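PDB 3NI7: bacterial regulatory proteins, TetR family from Nitrosomonas europaea, which probably binds DNA as a helix-turn-helix transcriptional regulator of the TetR family, with a helical C-terminal domain whose ligand, if any, is unknown. Local coordinates for residues W91-A96 with H173-L178; D56-R61 with R103-S108. One frame throughout, in Å; residues are numbered along the deposited sequence.

Contact 1 (W91-A96 with H173-L178)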
# COMPACT_ATOMS: atom_id res chain seq x y z
N TRP A 91 16.79 -3.86 4.03
CA TRP A 91 15.98 -4.48 3.00
C TRP A 91 15.93 -3.56 1.78
O TRP A 91 16.12 -4.02 0.65
CB TRP A 91 14.58 -4.69 3.55
CG TRP A 91 13.75 -5.61 2.83
CD1 TRP A 91 13.88 -6.94 2.80
CD2 TRP A 91 12.58 -5.30 2.08
NE1 TRP A 91 12.88 -7.51 2.04
CE2 TRP A 91 12.06 -6.51 1.58
CE3 TRP A 91 11.90 -4.10 1.78
CZ2 TRP A 91 10.94 -6.58 0.78
CZ3 TRP A 91 10.78 -4.14 0.99
CH2 TRP A 91 10.31 -5.39 0.48
N LEU A 92 15.69 -2.27 1.99
CA LEU A 92 15.54 -1.40 0.81
C LEU A 92 16.86 -1.10 0.12
O LEU A 92 16.90 -0.99 -1.11
CB LEU A 92 14.80 -0.15 1.16
CG LEU A 92 13.31 -0.41 1.42
CD1 LEU A 92 12.76 0.62 2.41
CD2 LEU A 92 12.52 -0.38 0.12
N ASP A 93 17.93 -1.05 0.89
CA ASP A 93 19.26 -0.93 0.32
C ASP A 93 19.60 -2.15 -0.55
O ASP A 93 20.10 -2.04 -1.66
CB ASP A 93 20.29 -0.73 1.43
CG ASP A 93 20.25 0.68 2.02
OD1 ASP A 93 19.42 1.52 1.58
OD2 ASP A 93 21.06 0.95 2.94
N ALA A 94 19.30 -3.34 -0.02
CA ALA A 94 19.47 -4.53 -0.76
C ALA A 94 18.77 -4.39 -2.13
O ALA A 94 19.39 -4.58 -3.22
CB ALA A 94 18.90 -5.67 -0.00
N LEU A 95 17.49 -4.05 -2.08
CA LEU A 95 16.73 -3.89 -3.33
C LEU A 95 17.29 -2.76 -4.15
O LEU A 95 17.25 -2.78 -5.37
CB LEU A 95 15.26 -3.58 -3.04
CG LEU A 95 14.54 -4.71 -2.26
CD1 LEU A 95 13.09 -4.38 -1.85
CD2 LEU A 95 14.56 -5.97 -3.09
N ALA A 96 17.82 -1.76 -3.44
CA ALA A 96 18.31 -0.53 -4.11
C ALA A 96 19.44 -0.79 -5.12
O ALA A 96 19.75 0.09 -5.94
CB ALA A 96 18.80 0.50 -3.11
N HIS A 173 15.69 10.64 1.56
CA HIS A 173 14.34 11.10 1.78
C HIS A 173 13.54 9.98 2.44
O HIS A 173 12.83 10.25 3.42
CB HIS A 173 13.66 11.58 0.49
CG HIS A 173 14.06 12.95 0.06
ND1 HIS A 173 14.37 13.26 -1.25
CD2 HIS A 173 14.17 14.11 0.75
CE1 HIS A 173 14.67 14.54 -1.34
NE2 HIS A 173 14.57 15.08 -0.14
N THR A 174 13.64 8.75 1.91
CA THR A 174 13.01 7.57 2.49
C THR A 174 13.43 7.33 3.94
O THR A 174 12.61 7.08 4.77
CB THR A 174 13.37 6.26 1.69
OG1 THR A 174 12.95 6.36 0.31
CG2 THR A 174 12.73 5.06 2.34
N ARG A 175 14.71 7.39 4.23
CA ARG A 175 15.24 7.14 5.57
C ARG A 175 14.55 8.04 6.55
O ARG A 175 14.03 7.58 7.58
CB ARG A 175 16.75 7.37 5.65
CG ARG A 175 17.55 6.74 4.43
CD ARG A 175 19.06 6.77 4.62
NE ARG A 175 19.44 5.82 5.65
CZ ARG A 175 19.85 4.58 5.41
NH1 ARG A 175 19.97 4.11 4.14
NH2 ARG A 175 20.15 3.78 6.44
N GLN A 176 14.54 9.33 6.25
CA GLN A 176 13.84 10.31 7.10
C GLN A 176 12.36 10.04 7.19
O GLN A 176 11.80 10.05 8.28
CB GLN A 176 14.06 11.71 6.59
CG GLN A 176 13.86 12.77 7.67
CD GLN A 176 14.20 14.13 7.19
OE1 GLN A 176 14.01 15.07 7.90
NE2 GLN A 176 14.72 14.23 5.96
N PHE A 177 11.73 9.76 6.05
CA PHE A 177 10.29 9.46 6.00
C PHE A 177 9.92 8.32 6.93
O PHE A 177 8.99 8.42 7.70
CB PHE A 177 9.85 9.15 4.57
CG PHE A 177 8.47 8.60 4.46
CD1 PHE A 177 8.23 7.23 4.59
CD2 PHE A 177 7.41 9.44 4.17
CE1 PHE A 177 6.93 6.72 4.47
CE2 PHE A 177 6.11 8.93 4.04
CZ PHE A 177 5.87 7.59 4.18
N LEU A 178 10.69 7.25 6.86
CA LEU A 178 10.46 6.08 7.70
C LEU A 178 10.68 6.37 9.15
O LEU A 178 9.93 5.93 10.01
CB LEU A 178 11.43 4.97 7.31
CG LEU A 178 11.25 3.64 8.04
CD1 LEU A 178 10.04 3.01 7.50
CD2 LEU A 178 12.47 2.74 7.94
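Leu-92 and Thr-174 mark where helices 80-96 and 172-187 come nearest within these segments, and their CA atoms are still 9.5 Å apart, so the two helical turns meet through side chains alone and bury only 112 Å² between them. At the inner side of the contact both of these residues direct CB toward the opposite segment, and methyl CD1 of Leu-92 meets methyl CG2 of Thr-174 at 4.4 Å, a loose apolar touch. The threonine's rotation decides which branch is offered: with OG1 beside the backbone N (chi1 -59°), CG2 is the group presented to the leucine. Leu-92 also packs on Phe-160 and Trp-163 of helix 149-164.

On the more exposed side, Asp-93 and Arg-175, both partly exposed, form a salt bridge, OD2 of Asp-93 lying 3.6 Å from NH1 of Arg-175. OD1 of Asp-93 is almost as near, 3.7 Å from the same NH1, so one terminal nitrogen faces both oxygens of the carboxylate. OD2 comes in at the guanidinium edge, within its plane, while the two planar groups are turned 41° against each other. This is an ion pair of some length without hydrogen-bond geometry, and probably mainly electrostatic. The arginine reaches it through a bend at chi3 (70°), which brings its end closer to the aspartate than its CB direction would suggest; its side chain also touches Met-89.

The backbone of 173-178 is tied in as well, by Asp-166 bonding to Thr-174 N and by His-85 of helix 80-96 bonding to Arg-175 O. A thin apolar contact bordered by a partly exposed ion pair thus joins two helices of the all-helical C-terminal domain that TetR-family regulators carry behind their DNA-binding domain.

Contact 2 (D56-R61 with R103-S108)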
# COMPACT_ATOMS: atom_id res chain seq x y z
N ASP A 56 10.93 -13.65 -6.89
CA ASP A 56 11.11 -14.32 -5.61
C ASP A 56 12.55 -14.26 -5.12
O ASP A 56 12.78 -13.72 -4.02
CB ASP A 56 10.66 -15.78 -5.67
CG ASP A 56 9.33 -15.98 -5.02
OD1 ASP A 56 8.95 -15.04 -4.27
OD2 ASP A 56 8.68 -17.05 -5.23
N ALA A 57 13.49 -14.80 -5.93
CA ALA A 57 14.91 -14.81 -5.52
C ALA A 57 15.45 -13.40 -5.17
O ALA A 57 16.27 -13.23 -4.24
CB ALA A 57 15.71 -15.42 -6.53
N TRP A 58 14.96 -12.39 -5.88
CA TRP A 58 15.41 -11.03 -5.65
C TRP A 58 14.98 -10.55 -4.24
O TRP A 58 15.76 -9.96 -3.47
CB TRP A 58 14.80 -10.10 -6.70
CG TRP A 58 15.32 -8.71 -6.68
CD1 TRP A 58 14.62 -7.58 -6.52
CD2 TRP A 58 16.68 -8.32 -6.85
NE1 TRP A 58 15.45 -6.49 -6.59
CE2 TRP A 58 16.72 -6.93 -6.78
CE3 TRP A 58 17.87 -9.01 -7.07
CZ2 TRP A 58 17.88 -6.22 -6.90
CZ3 TRP A 58 19.02 -8.32 -7.19
CH2 TRP A 58 19.03 -6.94 -7.10
N PHE A 59 13.71 -10.78 -3.94
CA PHE A 59 13.17 -10.40 -2.65
C PHE A 59 13.70 -11.30 -1.54
O PHE A 59 13.85 -10.87 -0.43
CB PHE A 59 11.66 -10.37 -2.71
CG PHE A 59 11.14 -9.18 -3.46
CD1 PHE A 59 10.91 -9.21 -4.80
CD2 PHE A 59 10.91 -8.02 -2.81
CE1 PHE A 59 10.43 -8.08 -5.49
CE2 PHE A 59 10.45 -6.90 -3.50
CZ PHE A 59 10.22 -6.96 -4.85
N ASP A 60 14.06 -12.53 -1.84
CA ASP A 60 14.71 -13.34 -0.82
C ASP A 60 16.10 -12.86 -0.55
O ASP A 60 16.62 -13.02 0.56
CB ASP A 60 14.73 -14.79 -1.21
CG ASP A 60 13.47 -15.47 -0.83
OD1 ASP A 60 12.84 -15.00 0.19
OD2 ASP A 60 13.09 -16.46 -1.50
N ARG A 61 16.72 -12.28 -1.55
CA ARG A 61 18.07 -11.82 -1.33
C ARG A 61 18.04 -10.69 -0.29
O ARG A 61 18.87 -10.67 0.63
CB ARG A 61 18.73 -11.38 -2.64
CG ARG A 61 20.15 -10.97 -2.43
CD ARG A 61 20.79 -10.66 -3.69
NE ARG A 61 20.97 -11.86 -4.45
CZ ARG A 61 21.64 -11.92 -5.59
NH1 ARG A 61 22.20 -10.81 -6.08
NH2 ARG A 61 21.73 -13.10 -6.25
N ARG A 103 11.24 -1.66 -9.02
CA ARG A 103 10.00 -0.95 -9.27
C ARG A 103 9.25 -1.66 -10.37
O ARG A 103 8.07 -1.97 -10.22
CB ARG A 103 10.24 0.52 -9.64
CG ARG A 103 8.92 1.30 -9.89
CD ARG A 103 9.08 2.83 -9.96
NE ARG A 103 10.05 3.27 -10.97
CZ ARG A 103 11.22 3.88 -10.72
NH1 ARG A 103 11.63 4.13 -9.48
NH2 ARG A 103 12.00 4.23 -11.74
N GLN A 104 9.93 -1.92 -11.48
CA GLN A 104 9.31 -2.53 -12.64
C GLN A 104 8.71 -3.88 -12.28
O GLN A 104 7.57 -4.19 -12.66
CB GLN A 104 10.32 -2.64 -13.77
CG GLN A 104 10.60 -1.27 -14.41
CD GLN A 104 11.65 -1.32 -15.53
OE1 GLN A 104 12.67 -2.01 -15.42
NE2 GLN A 104 11.41 -0.59 -16.62
N MSE A 105 9.45 -4.67 -11.51
CA MSE A 105 8.95 -5.95 -11.04
C MSE A 105 7.59 -5.87 -10.33
O MSE A 105 6.73 -6.76 -10.52
CB MSE A 105 9.94 -6.58 -10.05
CG MSE A 105 11.20 -7.13 -10.68
SE MSE A 105 12.55 -7.74 -9.36
CE MSE A 105 13.66 -8.79 -10.59
N ILE A 106 7.42 -4.82 -9.53
CA ILE A 106 6.24 -4.63 -8.72
C ILE A 106 5.12 -4.06 -9.59
O ILE A 106 4.01 -4.60 -9.60
CB ILE A 106 6.50 -3.73 -7.50
CG1 ILE A 106 7.45 -4.43 -6.52
CG2 ILE A 106 5.23 -3.40 -6.79
CD1 ILE A 106 7.03 -5.84 -6.15
N MSE A 107 5.39 -2.99 -10.34
CA MSE A 107 4.37 -2.47 -11.28
C MSE A 107 3.84 -3.61 -12.12
O MSE A 107 2.66 -3.66 -12.41
CB MSE A 107 4.91 -1.37 -12.22
CG MSE A 107 5.30 -0.04 -11.54
SE MSE A 107 4.16 0.28 -9.90
CE MSE A 107 4.57 2.19 -9.38
N SER A 108 4.74 -4.54 -12.39
CA SER A 108 4.49 -5.65 -13.27
C SER A 108 3.29 -6.46 -12.86
O SER A 108 2.44 -6.75 -13.67
CB SER A 108 5.68 -6.57 -13.19
OG SER A 108 5.47 -7.67 -14.06
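Selenomethionine Met-105 reaches across from helix 99-108 to Trp-58 of helix 51-69, its selenium 3.5 Å from Trp-58 CD1. The helix segments run at 126° to each other with their axes 11.9 Å apart, a gap wide enough that long side chains must span it. Met-105 does so with a chain extended beyond CG, crossing the tryptophan at about a right angle. SE stands 4.2 Å from the centroid of the five-membered ring of Trp-58, obliquely placed, in a Met-aromatic contact. The indole is swung there by chi1 of -172°, which sets CG opposite the backbone N, and its NE1 is held by a hydrogen bond to Thr-102 OG1, just before 103-108.

In TetR-family proteins the helix following the helix-turn-helix links the DNA-binding and C-terminal domains, and 51-69 occupies that position; Val-13 and Val-17 of helix 7-22 also pack on Trp-58, so the indole sits at the junction of the two domains.

Alongside, Phe-59 is rotated differently, with CG beside its own backbone N (chi1 -75°), and its far ring atom CZ meets Ile-106 CD1 at 3.6 Å. That methyl ends the CG1 branch, which carries it nearer to helix 51-69 than the CB of Ile-106 points. CE1 of Phe-59 adds a looser touch to Met-105 SE at 4.4 Å, while Phe-161 of helix 149-164 packs against Ile-106.

How the contacts relate
The centres of contacts 1 and 2 are about 15 Å apart, yet their segments meet directly through helix 80-96, which lies next to helix 51-69. Leu-95 CD2 packs 3.7 Å from Trp-58 NE1, and Trp-91 CZ2 lies 3.9 Å from Phe-59 CD2. Leu-92 and Asp-93 of segment 91-96 look to segment 173-178, whereas Trp-91 and Leu-95 pack against Trp-58 and Phe-59 of contact 2. Contact 2 joins the linking helix to the C-terminal domain, and its helix 51-69 follows the predicted helix-turn-helix at 29-48 in sequence; contact 1 lies within the C-terminal domain. In several relatives, ligand-driven shifts of the linking helix alter DNA binding, but no ligand is identified here.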